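Local structure of sortase (Actinomyces oris, 5UTT) at residues A16-E21 and T108-K113; G30-P35 and D99-S104; N42-I47 and Y85-R90; G71-F76 and T140-T145. The protein probably acts, through this sortase domain, as a transpeptidase that attaches surface proteins and pili to the cell wall. All blocks are in the same frame, centred on the assembly; numbering follows the deposited sequence.

Overall arrangement
The four contacts belong to one closed, mixed beta sheet, the sortase barrel: two pair strands and two fasten loops to them. Contact 2 is the most deeply buried, joining the antiparallel strands 28-33 and 100-104 that close the sheet through backbone bonds and branched aliphatics. Contact 4 pairs neighbouring parallel strands and is partly open, with an arginine and waters at its start and aromatic packing farther in. Contacts 1 and 3 each tie a loop to a strand: one tyrosine hydroxyl grips a proline carbonyl in contact 1, whereas an asparagine amide and a methionine share the work in contact 3. Contacts 3 and 4 lie on opposite sides of the chain's centre, while Ile144 of contact 4 packs on Ile101 and Val103 of contact 2.

Contact 1. Residues A16-E21 and T108-K113; sequences APPVME and TWYVFK
Tyr110 donates its hydroxyl to the backbone carbonyl of Pro18, and this is the one polar bond between the two segments; it is very short, with OH 2.5 Å from Pro18 O. The oxygen sits at the edge of the ring and in its plane. The two proline rings restrict phi at 17 and 18, which probably helps hold the carbonyl in place, and Tyr110, with CG beside its backbone N (chi1 -61°), carries the phenol out to reach it. Strand 108-113 belongs to the sortase beta barrel, and segment 16-21 is a loop before strand 28-33 that lies near the end of the barrel against Tyr110, an inward-side residue like Phe112, beside Trp172 and Arg142. The rest is van der Waals packing. Pro17 makes the closest apolar contact, its CB 3.8 Å from CE2 of Tyr110. Met20 brings CG to 3.8 Å from the Tyr110 hydroxyl oxygen, and the bend at chi2 keeps SD at 3.8 Å from that oxygen. Within the strand, Thr108 lays CG2 over one face of the Tyr110 ring, 3.6 Å above its plane and toward the rim, while Thr108 OG1 approaches CG of the Pro18 ring, 3.8 Å away.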
loop_
_atom_site.group_PDB
_atom_site.type_symbol
_atom_site.label_atom_id
_atom_site.label_comp_id
_atom_site.label_asym_id
_atom_site.label_seq_id
_atom_site.Cartn_x
_atom_site.Cartn_y
_atom_site.Cartn_z
ATOM N N ALA A 16 -7.882 0.779 -18.033
ATOM C CA ALA A 16 -7.786 -0.123 -16.901
ATOM C C ALA A 16 -6.396 -0.783 -16.853
ATOM O O ALA A 16 -5.843 -1.209 -17.874
ATOM C CB ALA A 16 -8.903 -1.149 -16.918
ATOM N N PRO A 17 -5.825 -0.855 -15.651
ATOM C CA PRO A 17 -4.542 -1.541 -15.512
ATOM C C PRO A 17 -4.650 -3.059 -15.524
ATOM O O PRO A 17 -5.721 -3.604 -15.280
ATOM C CB PRO A 17 -4.067 -1.087 -14.145
ATOM C CG PRO A 17 -5.307 -0.911 -13.356
ATOM C CD PRO A 17 -6.332 -0.357 -14.370
ATOM N N PRO A 18 -3.510 -3.753 -15.736
ATOM C CA PRO A 18 -3.539 -5.198 -15.616
ATOM C C PRO A 18 -3.830 -5.610 -14.174
ATOM O O PRO A 18 -3.381 -4.938 -13.237
ATOM C CB PRO A 18 -2.133 -5.631 -16.051
ATOM C CG PRO A 18 -1.504 -4.443 -16.663
ATOM C CD PRO A 18 -2.180 -3.241 -16.091
ATOM N N VAL A 19 -4.580 -6.697 -13.996
ATOM C CA VAL A 19 -4.928 -7.167 -12.672
ATOM C C VAL A 19 -3.928 -8.235 -12.281
ATOM O O VAL A 19 -3.607 -9.105 -13.078
ATOM C CB VAL A 19 -6.355 -7.720 -12.603
ATOM C CG1 VAL A 19 -6.660 -8.232 -11.200
ATOM C CG2 VAL A 19 -7.360 -6.625 -12.970
ATOM N N MET A 20 -3.410 -8.150 -11.070
ATOM C CA MET A 20 -2.528 -9.218 -10.584
ATOM C C MET A 20 -3.355 -10.453 -10.218
ATOM O O MET A 20 -4.420 -10.342 -9.622
ATOM C CB MET A 20 -1.739 -8.745 -9.369
ATOM C CG MET A 20 -0.786 -7.594 -9.617
ATOM S SD MET A 20 0.529 -7.965 -10.770
ATOM C CE MET A 20 1.657 -8.877 -9.717
ATOM N N GLU A 21 -2.828 -11.631 -10.540
ATOM C CA GLU A 21 -3.418 -12.905 -10.120
ATOM C C GLU A 21 -3.084 -13.142 -8.651
ATOM O O GLU A 21 -1.995 -12.807 -8.221
ATOM C CB GLU A 21 -2.830 -14.052 -10.947
ATOM C CG GLU A 21 -3.161 -13.931 -12.432
ATOM C CD GLU A 21 -2.783 -15.148 -13.254
ATOM O OE1 GLU A 21 -1.920 -15.957 -12.806
ATOM O OE2 GLU A 21 -3.362 -15.285 -14.364
ATOM N N THR A 108 4.579 -4.020 -14.283
ATOM C CA THR A 108 3.720 -2.845 -14.169
ATOM C C THR A 108 4.050 -1.896 -13.035
ATOM O O THR A 108 4.441 -2.341 -11.984
ATOM C CB THR A 108 2.228 -3.278 -14.056
ATOM O OG1 THR A 108 1.920 -4.172 -15.139
ATOM C CG2 THR A 108 1.271 -2.040 -14.072
ATOM N N TRP A 109 3.957 -0.590 -13.273
ATOM C CA TRP A 109 3.950 0.400 -12.189
ATOM C C TRP A 109 2.519 0.790 -11.929
ATOM O O TRP A 109 1.837 1.264 -12.857
ATOM C CB TRP A 109 4.724 1.649 -12.579
ATOM C CG TRP A 109 6.194 1.457 -12.728
ATOM C CD1 TRP A 109 6.874 1.242 -13.886
ATOM C CD2 TRP A 109 7.191 1.515 -11.687
ATOM N NE1 TRP A 109 8.224 1.118 -13.640
ATOM C CE2 TRP A 109 8.444 1.297 -12.296
ATOM C CE3 TRP A 109 7.138 1.721 -10.305
ATOM C CZ2 TRP A 109 9.640 1.301 -11.553
ATOM C CZ3 TRP A 109 8.313 1.729 -9.587
ATOM C CH2 TRP A 109 9.538 1.531 -10.215
ATOM N N TYR A 110 2.042 0.613 -10.693
ATOM C CA TYR A 110 0.729 1.118 -10.312
ATOM C C TYR A 110 0.887 2.352 -9.445
ATOM O O TYR A 110 1.521 2.290 -8.373
ATOM C CB TYR A 110 -0.042 0.084 -9.528
ATOM C CG TYR A 110 -0.328 -1.205 -10.250
ATOM C CD1 TYR A 110 0.572 -2.264 -10.221
ATOM C CD2 TYR A 110 -1.543 -1.416 -10.896
ATOM C CE1 TYR A 110 0.298 -3.450 -10.831
ATOM C CE2 TYR A 110 -1.805 -2.608 -11.524
ATOM C CZ TYR A 110 -0.903 -3.630 -11.482
ATOM O OH TYR A 110 -1.164 -4.808 -12.107
ATOM N N VAL A 111 0.304 3.460 -9.904
ATOM C CA VAL A 111 0.418 4.704 -9.158
ATOM C C VAL A 111 -0.955 5.156 -8.628
ATOM O O VAL A 111 -1.934 5.406 -9.398
ATOM C CB VAL A 111 1.094 5.851 -9.959
ATOM C CG1 VAL A 111 1.094 7.127 -9.128
ATOM C CG2 VAL A 111 2.502 5.521 -10.455
ATOM N N PHE A 112 -0.997 5.284 -7.300
ATOM C CA PHE A 112 -2.153 5.716 -6.528
ATOM C C PHE A 112 -1.875 7.087 -5.915
ATOM O O PHE A 112 -0.719 7.442 -5.589
ATOM C CB PHE A 112 -2.505 4.698 -5.422
ATOM C CG PHE A 112 -2.745 3.315 -5.909
ATOM C CD1 PHE A 112 -1.677 2.443 -6.208
ATOM C CD2 PHE A 112 -4.028 2.814 -6.002
ATOM C CE1 PHE A 112 -1.929 1.145 -6.635
ATOM C CE2 PHE A 112 -4.286 1.532 -6.452
ATOM C CZ PHE A 112 -3.238 0.679 -6.777
ATOM N N LYS A 113 -2.953 7.872 -5.699
ATOM C CA LYS A 113 -2.826 9.163 -5.044
ATOM C C LYS A 113 -3.676 9.231 -3.779
ATOM O O LYS A 113 -4.855 8.845 -3.804
ATOM C CB LYS A 113 -3.258 10.269 -6.008
ATOM C CG LYS A 113 -2.367 10.361 -7.230
ATOM C CD LYS A 113 -1.042 11.006 -6.918
ATOM C CE LYS A 113 -0.499 11.787 -8.125
ATOM N NZ LYS A 113 -1.254 13.053 -8.480
#

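Contact 2. Residues G30-P35 and D99-S104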
loop_
_atom_site.group_PDB
_atom_site.type_symbol
_atom_site.label_atom_id
_atom_site.label_comp_id
_atom_site.label_asym_id
_atom_site.label_seq_id
_atom_site.Cartn_x
_atom_site.Cartn_y
_atom_site.Cartn_z
ATOM N N GLY A 30 5.032 -7.654 -5.104
ATOM C CA GLY A 30 5.668 -6.480 -5.703
ATOM C C GLY A 30 6.472 -5.740 -4.664
ATOM O O GLY A 30 6.791 -6.317 -3.607
ATOM N N MET A 31 6.821 -4.491 -4.984
ATOM C CA MET A 31 7.480 -3.581 -4.021
ATOM C C MET A 31 6.708 -2.302 -3.832
ATOM O O MET A 31 6.027 -1.804 -4.798
ATOM C CB MET A 31 8.916 -3.256 -4.433
ATOM C CG MET A 31 9.926 -4.311 -4.045
ATOM S SD MET A 31 11.523 -3.874 -4.764
ATOM C CE MET A 31 12.563 -4.831 -3.666
ATOM N N LEU A 32 6.693 -1.821 -2.594
ATOM C CA LEU A 32 6.061 -0.562 -2.295
ATOM C C LEU A 32 7.083 0.557 -2.350
ATOM O O LEU A 32 8.102 0.506 -1.675
ATOM C CB LEU A 32 5.426 -0.574 -0.909
ATOM C CG LEU A 32 4.639 0.643 -0.436
ATOM C CD1 LEU A 32 3.377 0.869 -1.278
ATOM C CD2 LEU A 32 4.312 0.496 1.045
ATOM N N VAL A 33 6.774 1.590 -3.103
ATOM C CA VAL A 33 7.631 2.795 -3.150
ATOM C C VAL A 33 6.756 4.006 -2.802
ATOM O O VAL A 33 5.726 4.265 -3.436
ATOM C CB VAL A 33 8.312 2.961 -4.519
ATOM C CG1 VAL A 33 9.043 4.273 -4.580
ATOM C CG2 VAL A 33 9.262 1.801 -4.816
ATOM N N VAL A 34 7.158 4.759 -1.784
ATOM C CA VAL A 34 6.437 5.984 -1.431
ATOM C C VAL A 34 7.433 7.149 -1.540
ATOM O O VAL A 34 8.365 7.250 -0.719
ATOM C CB VAL A 34 5.825 5.877 -0.031
ATOM C CG1 VAL A 34 5.132 7.188 0.346
ATOM C CG2 VAL A 34 4.893 4.663 0.079
ATOM N N PRO A 35 7.249 8.051 -2.501
ATOM C CA PRO A 35 8.260 9.118 -2.680
ATOM C C PRO A 35 8.560 10.005 -1.464
ATOM O O PRO A 35 9.699 10.437 -1.265
ATOM C CB PRO A 35 7.665 9.927 -3.821
ATOM C CG PRO A 35 6.945 8.909 -4.631
ATOM C CD PRO A 35 6.257 8.064 -3.607
ATOM N N ASP A 99 -0.353 12.933 -2.268
ATOM C CA ASP A 99 0.914 12.211 -2.289
ATOM C C ASP A 99 0.803 10.868 -3.002
ATOM O O ASP A 99 -0.233 10.179 -2.930
ATOM C CB ASP A 99 1.384 11.996 -0.853
ATOM C CG ASP A 99 1.811 13.284 -0.184
ATOM O OD1 ASP A 99 2.217 14.240 -0.887
ATOM O OD2 ASP A 99 1.774 13.346 1.051
ATOM N N GLU A 100 1.885 10.456 -3.665
ATOM C CA GLU A 100 1.855 9.228 -4.426
ATOM C C GLU A 100 2.181 8.009 -3.610
ATOM O O GLU A 100 3.120 8.040 -2.773
ATOM C CB GLU A 100 2.877 9.295 -5.558
ATOM C CG GLU A 100 2.350 10.093 -6.758
ATOM C CD GLU A 100 3.310 10.201 -7.914
ATOM O OE1 GLU A 100 4.514 9.962 -7.728
ATOM O OE2 GLU A 100 2.843 10.518 -9.052
ATOM N N ILE A 101 1.445 6.933 -3.854
ATOM C CA ILE A 101 1.788 5.593 -3.322
ATOM C C ILE A 101 1.966 4.684 -4.537
ATOM O O ILE A 101 1.046 4.527 -5.374
ATOM C CB ILE A 101 0.707 5.072 -2.371
ATOM C CG1 ILE A 101 0.601 5.986 -1.135
ATOM C CG2 ILE A 101 0.950 3.633 -1.946
ATOM C CD1 ILE A 101 -0.447 5.534 -0.160
ATOM N N ILE A 102 3.138 4.101 -4.679
ATOM C CA ILE A 102 3.510 3.449 -5.950
ATOM C C ILE A 102 3.801 2.006 -5.658
ATOM O O ILE A 102 4.619 1.705 -4.722
ATOM C CB ILE A 102 4.704 4.137 -6.641
ATOM C CG1 ILE A 102 4.374 5.618 -6.908
ATOM C CG2 ILE A 102 5.118 3.369 -7.910
ATOM C CD1 ILE A 102 5.513 6.421 -7.474
ATOM N N VAL A 103 3.159 1.100 -6.429
ATOM C CA VAL A 103 3.514 -0.295 -6.359
ATOM C C VAL A 103 4.211 -0.751 -7.629
ATOM O O VAL A 103 3.720 -0.556 -8.734
ATOM C CB VAL A 103 2.340 -1.229 -5.981
ATOM C CG1 VAL A 103 2.850 -2.651 -5.793
ATOM C CG2 VAL A 103 1.626 -0.676 -4.762
ATOM N N SER A 104 5.361 -1.358 -7.483
ATOM C CA SER A 104 6.022 -1.939 -8.655
ATOM C C SER A 104 5.820 -3.462 -8.664
ATOM O O SER A 104 6.118 -4.153 -7.686
ATOM C CB SER A 104 7.489 -1.543 -8.730
ATOM O OG SER A 104 8.272 -2.135 -7.720
#
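Leu32 and Ile101 meet on one face of the sheet, where they cross obliquely. Leu32, its CG anti to the backbone N (chi1 -177°), swings CD1 back to 3.7 Å from CG2 of Ile101, and the same methyl comes to 4.2 Å from CG2 of Val103, which faces Leu32 in a non-hydrogen-bonded pair. This face looks into the barrel, where Leu146 and Ile144 receive it, and branched aliphatics fill such a place without asking for polar partners. On the other face Val33 lies opposite Ile102 and Met31 opposite Ser104, both antiparallel hydrogen-bonded pairs; Met31 CB rests 3.5 Å from OG of Ser104, then the methionine chain runs extended and away. The Pro35 ring stands at about a right angle to Ile102, with CG 4.0 Å from its CD1, and about as steeply to Glu100, whose OE1 is bonded to Ser182. Four backbone bonds hold the register: Val33 N reaches Ile102 O at 2.7 Å in an almost straight line, and Met31 and Ser104 exchange two bonds lying in the carbonyl planes. Past Val33, Pro35 has no N-H to give, so CD meets the Glu100 carbonyl and the pairing ends. The first strand of the sheet thus closes on its last, and the join depends on amide bonds and aliphatic fit, with charge kept to its margin.

Contact 3. Residues N42-I47 and Y85-R90; sequences NNNMPI and YGNSFR
Asn44 and Asn87 are brought together by the first torsion of Asn44: CG lies between the backbone N and the carbonyl carbon (chi1 65°), which turns OD1 toward the loop 85-90. In Met45, CG is anti to the backbone N (chi1 -172°) and the straight chain carries SD to Phe89. The amide of Asn87 is gripped at both ends. Its ND2 donates to Asn44 OD1 at 3.2 Å, with the acceptor in the Asn87 amide plane although the two amides stand 53° apart, and its OD1 accepts from Asn44 N. An asparagine suits this spot because one group serves as both donor and acceptor. A straight backbone bond joins Asn42 N to Gly86 O at 3.0 Å; Gly86 itself has the positive phi that glycine adopts easily. Alongside the amide, Met45 CG slides past Asn87 CB, and SD stops 3.6 Å from Phe89 CE1, a Met-aromatic contact approached obliquely. Phe89 is turned inward onto Leu32 and Leu146. The loop is therefore fastened to the turn before strand 45-49 by an amide held through both its N and its O, which should restrict its rotation, while the sulfur joins it to the apolar core.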
loop_
_atom_site.group_PDB
_atom_site.type_symbol
_atom_site.label_atom_id
_atom_site.label_comp_id
_atom_site.label_asym_id
_atom_site.label_seq_id
_atom_site.Cartn_x
_atom_site.Cartn_y
_atom_site.Cartn_z
ATOM N N ASN A 42 14.699 2.593 3.243
ATOM C CA ASN A 42 15.291 2.172 1.979
ATOM C C ASN A 42 14.279 2.351 0.845
ATOM O O ASN A 42 14.667 2.354 -0.326
ATOM C CB ASN A 42 15.691 0.707 2.023
ATOM C CG ASN A 42 16.695 0.420 3.130
ATOM O OD1 ASN A 42 17.173 1.328 3.791
ATOM N ND2 ASN A 42 17.008 -0.845 3.329
ATOM N N ASN A 43 13.000 2.413 1.221
ATOM C CA ASN A 43 11.909 2.716 0.276
ATOM C C ASN A 43 11.817 1.687 -0.866
ATOM O O ASN A 43 11.577 2.022 -2.037
ATOM C CB ASN A 43 12.035 4.145 -0.231
ATOM C CG ASN A 43 10.688 4.743 -0.631
ATOM O OD1 ASN A 43 9.640 4.233 -0.243
ATOM N ND2 ASN A 43 10.724 5.864 -1.330
ATOM N N ASN A 44 11.921 0.418 -0.509
ATOM C CA ASN A 44 11.778 -0.628 -1.498
ATOM C C ASN A 44 11.178 -1.849 -0.852
ATOM O O ASN A 44 11.641 -2.966 -1.020
ATOM C CB ASN A 44 13.104 -0.923 -2.216
ATOM C CG ASN A 44 14.165 -1.494 -1.312
ATOM O OD1 ASN A 44 14.134 -1.349 -0.103
ATOM N ND2 ASN A 44 15.105 -2.206 -1.918
ATOM N N MET A 45 10.092 -1.582 -0.134
ATOM C CA MET A 45 9.520 -2.537 0.750
ATOM C C MET A 45 8.800 -3.611 -0.001
ATOM O O MET A 45 7.862 -3.304 -0.794
ATOM C CB MET A 45 8.577 -1.788 1.695
ATOM C CG MET A 45 8.019 -2.615 2.821
ATOM S SD MET A 45 7.144 -1.571 4.001
ATOM C CE MET A 45 6.769 -2.696 5.357
ATOM N N PRO A 46 9.171 -4.871 0.188
ATOM C CA PRO A 46 8.421 -5.943 -0.520
ATOM C C PRO A 46 7.000 -6.027 0.011
ATOM O O PRO A 46 6.760 -5.751 1.192
ATOM C CB PRO A 46 9.186 -7.233 -0.173
ATOM C CG PRO A 46 10.403 -6.768 0.527
ATOM C CD PRO A 46 10.170 -5.444 1.105
ATOM N N ILE A 47 6.061 -6.328 -0.899
ATOM C CA ILE A 47 4.721 -6.672 -0.558
ATOM C C ILE A 47 4.479 -8.155 -0.769
ATOM O O ILE A 47 4.661 -8.676 -1.887
ATOM C CB ILE A 47 3.697 -5.887 -1.420
ATOM C CG1 ILE A 47 3.954 -4.368 -1.326
ATOM C CG2 ILE A 47 2.300 -6.208 -0.919
ATOM C CD1 ILE A 47 3.188 -3.551 -2.394
ATOM N N TYR A 85 13.082 -2.285 10.906
ATOM C CA TYR A 85 14.299 -1.680 10.356
ATOM C C TYR A 85 14.347 -1.801 8.831
ATOM O O TYR A 85 13.908 -2.795 8.247
ATOM C CB TYR A 85 15.547 -2.317 11.008
ATOM C CG TYR A 85 16.872 -1.786 10.486
ATOM C CD1 TYR A 85 17.460 -0.634 11.028
ATOM C CD2 TYR A 85 17.540 -2.436 9.441
ATOM C CE1 TYR A 85 18.666 -0.148 10.541
ATOM C CE2 TYR A 85 18.738 -1.953 8.949
ATOM C CZ TYR A 85 19.298 -0.811 9.497
ATOM O OH TYR A 85 20.492 -0.337 9.006
ATOM N N GLY A 86 14.882 -0.787 8.177
ATOM C CA GLY A 86 15.161 -0.867 6.774
ATOM C C GLY A 86 13.919 -0.394 6.038
ATOM O O GLY A 86 13.968 0.615 5.347
ATOM N N ASN A 87 12.808 -1.093 6.252
ATOM C CA ASN A 87 11.519 -0.749 5.613
ATOM C C ASN A 87 10.422 -0.904 6.634
ATOM O O ASN A 87 10.358 -1.907 7.332
ATOM C CB ASN A 87 11.211 -1.660 4.427
ATOM C CG ASN A 87 11.964 -1.276 3.170
ATOM O OD1 ASN A 87 11.859 -0.122 2.686
ATOM N ND2 ASN A 87 12.655 -2.243 2.575
ATOM N N SER A 88 9.516 0.060 6.686
ATOM C CA SER A 88 8.430 0.068 7.641
ATOM C C SER A 88 7.402 1.134 7.256
ATOM O O SER A 88 7.682 1.941 6.397
ATOM C CB SER A 88 8.912 0.458 8.999
ATOM O OG SER A 88 9.271 1.840 9.010
ATOM N N PHE A 89 6.297 1.221 7.982
ATOM C CA PHE A 89 5.298 2.323 7.760
ATOM C C PHE A 89 5.510 3.419 8.834
ATOM O O PHE A 89 4.584 4.116 9.299
ATOM C CB PHE A 89 3.855 1.770 7.795
ATOM C CG PHE A 89 3.443 0.927 6.599
ATOM C CD1 PHE A 89 4.330 0.615 5.579
ATOM C CD2 PHE A 89 2.146 0.452 6.500
ATOM C CE1 PHE A 89 3.921 -0.112 4.479
ATOM C CE2 PHE A 89 1.747 -0.289 5.400
ATOM C CZ PHE A 89 2.634 -0.597 4.415
ATOM N N ARG A 90 6.750 3.538 9.329
ATOM C CA ARG A 90 7.030 4.456 10.413
ATOM C C ARG A 90 6.453 5.840 10.185
ATOM O O ARG A 90 5.915 6.458 11.126
ATOM C CB ARG A 90 8.536 4.597 10.569
ATOM C CG ARG A 90 8.948 5.463 11.740
ATOM C CD ARG A 90 10.452 5.613 11.713
ATOM N NE ARG A 90 10.947 6.196 12.929
ATOM C CZ ARG A 90 12.216 6.539 13.127
ATOM N NH1 ARG A 90 13.118 6.358 12.161
ATOM N NH2 ARG A 90 12.580 7.067 14.287
#

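Contact 4. Residues G71-F76 and T140-T145; sequences GEVGNF and TDRYIT
Segments 71-76 and 140-145 run parallel, their strand axes 32° apart, with Gly74, Asn75 and Phe76 level with Arg142, Tyr143 and Ile144. Gly74 gives its N-H to Asp141 O and takes that of Tyr143, whereas Phe76 gives its own to Tyr143 O and takes that of Thr145, at 3.0 Å from Thr145 N to Phe76 O. Gly74 and Gly71 both take positive phi values, as glycine readily does where the chain turns into the strand. At the outer end the Arg142 side chain, extended to NE, reaches the turn: NE donates to Gly71 O at 2.7 Å, a bent bond lying near the guanidinium plane, and Val73 CG2 covers one face 3.5 Å above that plane. A water bridges the same carbonyl and, weakly, Arg142 NH2, so Gly71 O is held by two donors. Asn75 points to the other side of the sheet, CG anti to its backbone N (chi1 -169°), where Thr145 OG1 donates in the carbonyl plane to a lone pair of OD1 at 2.7 Å; Asn75 ND2 is bonded to Ala129 O. Phe76 and Ile144 lie side by side facing the barrel interior, Ile144 CG1 meeting the ring edge 3.8 Å from CD2, and His63 stacks on Phe76. In sortases the corresponding parallel strands line the groove beside the active site. Here the chemistry grades from a hydrated, charged end to an apolar core. Each polar atom of the buried Asn75 amide is bonded, and Arg142 ties the turn carbonyl of Gly71 to the strand, directly and weakly through a water.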
loop_
_atom_site.group_PDB
_atom_site.type_symbol
_atom_site.label_atom_id
_atom_site.label_comp_id
_atom_site.label_asym_id
_atom_site.label_seq_id
_atom_site.Cartn_x
_atom_site.Cartn_y
_atom_site.Cartn_z
ATOM N N GLY A 71 -4.629 -3.804 -8.690
ATOM C CA GLY A 71 -5.249 -3.449 -9.963
ATOM C C GLY A 71 -6.717 -3.761 -10.097
ATOM O O GLY A 71 -7.359 -3.241 -11.024
ATOM N N GLU A 72 -7.245 -4.654 -9.252
ATOM C CA GLU A 72 -8.648 -5.055 -9.322
ATOM C C GLU A 72 -9.580 -3.980 -8.758
ATOM O O GLU A 72 -9.271 -3.266 -7.776
ATOM C CB GLU A 72 -8.845 -6.382 -8.576
ATOM C CG GLU A 72 -10.234 -6.969 -8.609
ATOM C CD GLU A 72 -10.311 -8.341 -7.964
ATOM O OE1 GLU A 72 -9.480 -8.651 -7.072
ATOM O OE2 GLU A 72 -11.250 -9.110 -8.322
ATOM N N VAL A 73 -10.737 -3.829 -9.402
ATOM C CA VAL A 73 -11.716 -2.968 -8.841
ATOM C C VAL A 73 -12.072 -3.365 -7.380
ATOM O O VAL A 73 -12.527 -4.493 -7.073
ATOM C CB VAL A 73 -12.996 -2.898 -9.722
ATOM C CG1 VAL A 73 -14.096 -2.209 -8.960
ATOM C CG2 VAL A 73 -12.704 -2.188 -11.038
ATOM N N GLY A 74 -11.902 -2.405 -6.483
ATOM C CA GLY A 74 -12.086 -2.631 -5.023
ATOM C C GLY A 74 -10.945 -2.055 -4.234
ATOM O O GLY A 74 -10.489 -0.945 -4.525
ATOM N N ASN A 75 -10.434 -2.814 -3.258
ATOM C CA ASN A 75 -9.455 -2.239 -2.335
ATOM C C ASN A 75 -8.356 -3.213 -2.030
ATOM O O ASN A 75 -8.644 -4.256 -1.497
ATOM C CB ASN A 75 -10.186 -1.874 -1.046
ATOM C CG ASN A 75 -9.345 -1.017 -0.099
ATOM O OD1 ASN A 75 -8.215 -0.621 -0.419
ATOM N ND2 ASN A 75 -9.903 -0.704 1.050
ATOM N N PHE A 76 -7.143 -2.890 -2.467
ATOM C CA PHE A 76 -5.938 -3.725 -2.222
ATOM C C PHE A 76 -5.342 -3.218 -0.912
ATOM O O PHE A 76 -4.693 -2.167 -0.881
ATOM C CB PHE A 76 -4.972 -3.591 -3.385
ATOM C CG PHE A 76 -3.653 -4.323 -3.182
ATOM C CD1 PHE A 76 -3.588 -5.683 -3.385
ATOM C CD2 PHE A 76 -2.491 -3.623 -2.886
ATOM C CE1 PHE A 76 -2.382 -6.374 -3.215
ATOM C CE2 PHE A 76 -1.269 -4.306 -2.716
ATOM C CZ PHE A 76 -1.227 -5.664 -2.882
ATOM N N THR A 140 -16.494 0.733 -7.583
ATOM C CA THR A 140 -16.209 1.187 -8.953
ATOM C C THR A 140 -14.753 1.553 -9.227
ATOM O O THR A 140 -14.270 1.341 -10.344
ATOM C CB THR A 140 -17.068 2.404 -9.305
ATOM O OG1 THR A 140 -18.434 2.023 -9.164
ATOM C CG2 THR A 140 -16.785 2.849 -10.697
ATOM N N ASP A 141 -14.064 2.073 -8.198
ATOM C CA ASP A 141 -12.701 2.557 -8.332
ATOM C C ASP A 141 -11.703 1.553 -7.753
ATOM O O ASP A 141 -12.091 0.562 -7.170
ATOM C CB ASP A 141 -12.561 3.892 -7.608
ATOM C CG ASP A 141 -13.316 5.010 -8.302
ATOM O OD1 ASP A 141 -13.327 5.026 -9.552
ATOM O OD2 ASP A 141 -13.873 5.882 -7.598
ATOM N N ARG A 142 -10.443 1.809 -8.017
ATOM C CA ARG A 142 -9.365 0.962 -7.540
ATOM C C ARG A 142 -8.617 1.737 -6.463
ATOM O O ARG A 142 -8.115 2.848 -6.718
ATOM C CB ARG A 142 -8.463 0.650 -8.708
ATOM C CG ARG A 142 -9.088 -0.167 -9.809
ATOM C CD ARG A 142 -8.216 -0.160 -11.050
ATOM N NE ARG A 142 -8.757 -1.091 -12.015
ATOM C CZ ARG A 142 -9.787 -0.841 -12.818
ATOM N NH1 ARG A 142 -10.381 0.361 -12.822
ATOM N NH2 ARG A 142 -10.209 -1.799 -13.642
ATOM N N TYR A 143 -8.549 1.169 -5.249
ATOM C CA TYR A 143 -7.826 1.795 -4.137
ATOM C C TYR A 143 -6.700 0.908 -3.667
ATOM O O TYR A 143 -6.712 -0.323 -3.894
ATOM C CB TYR A 143 -8.722 2.036 -2.924
ATOM C CG TYR A 143 -9.574 3.263 -3.007
ATOM C CD1 TYR A 143 -9.135 4.455 -2.479
ATOM C CD2 TYR A 143 -10.780 3.243 -3.682
ATOM C CE1 TYR A 143 -9.898 5.598 -2.554
ATOM C CE2 TYR A 143 -11.563 4.376 -3.769
ATOM C CZ TYR A 143 -11.095 5.563 -3.216
ATOM O OH TYR A 143 -11.813 6.721 -3.277
ATOM N N ILE A 144 -5.768 1.557 -2.989
ATOM C CA ILE A 144 -4.794 0.856 -2.084
ATOM C C ILE A 144 -5.061 1.412 -0.690
ATOM O O ILE A 144 -5.429 2.580 -0.548
ATOM C CB ILE A 144 -3.312 0.987 -2.533
ATOM C CG1 ILE A 144 -2.373 0.032 -1.727
ATOM C CG2 ILE A 144 -2.749 2.393 -2.371
ATOM C CD1 ILE A 144 -0.949 -0.044 -2.193
ATOM N N THR A 145 -4.854 0.582 0.334
ATOM C CA THR A 145 -5.028 1.013 1.685
ATOM C C THR A 145 -3.799 0.535 2.435
ATOM O O THR A 145 -3.453 -0.625 2.320
ATOM C CB THR A 145 -6.290 0.425 2.337
ATOM O OG1 THR A 145 -7.460 0.944 1.654
ATOM C CG2 THR A 145 -6.413 0.861 3.768
HETATM O O HOH W 1 -7.835 -3.090 -13.820
HETATM O O HOH W 2 -6.497 -1.786 -6.465
#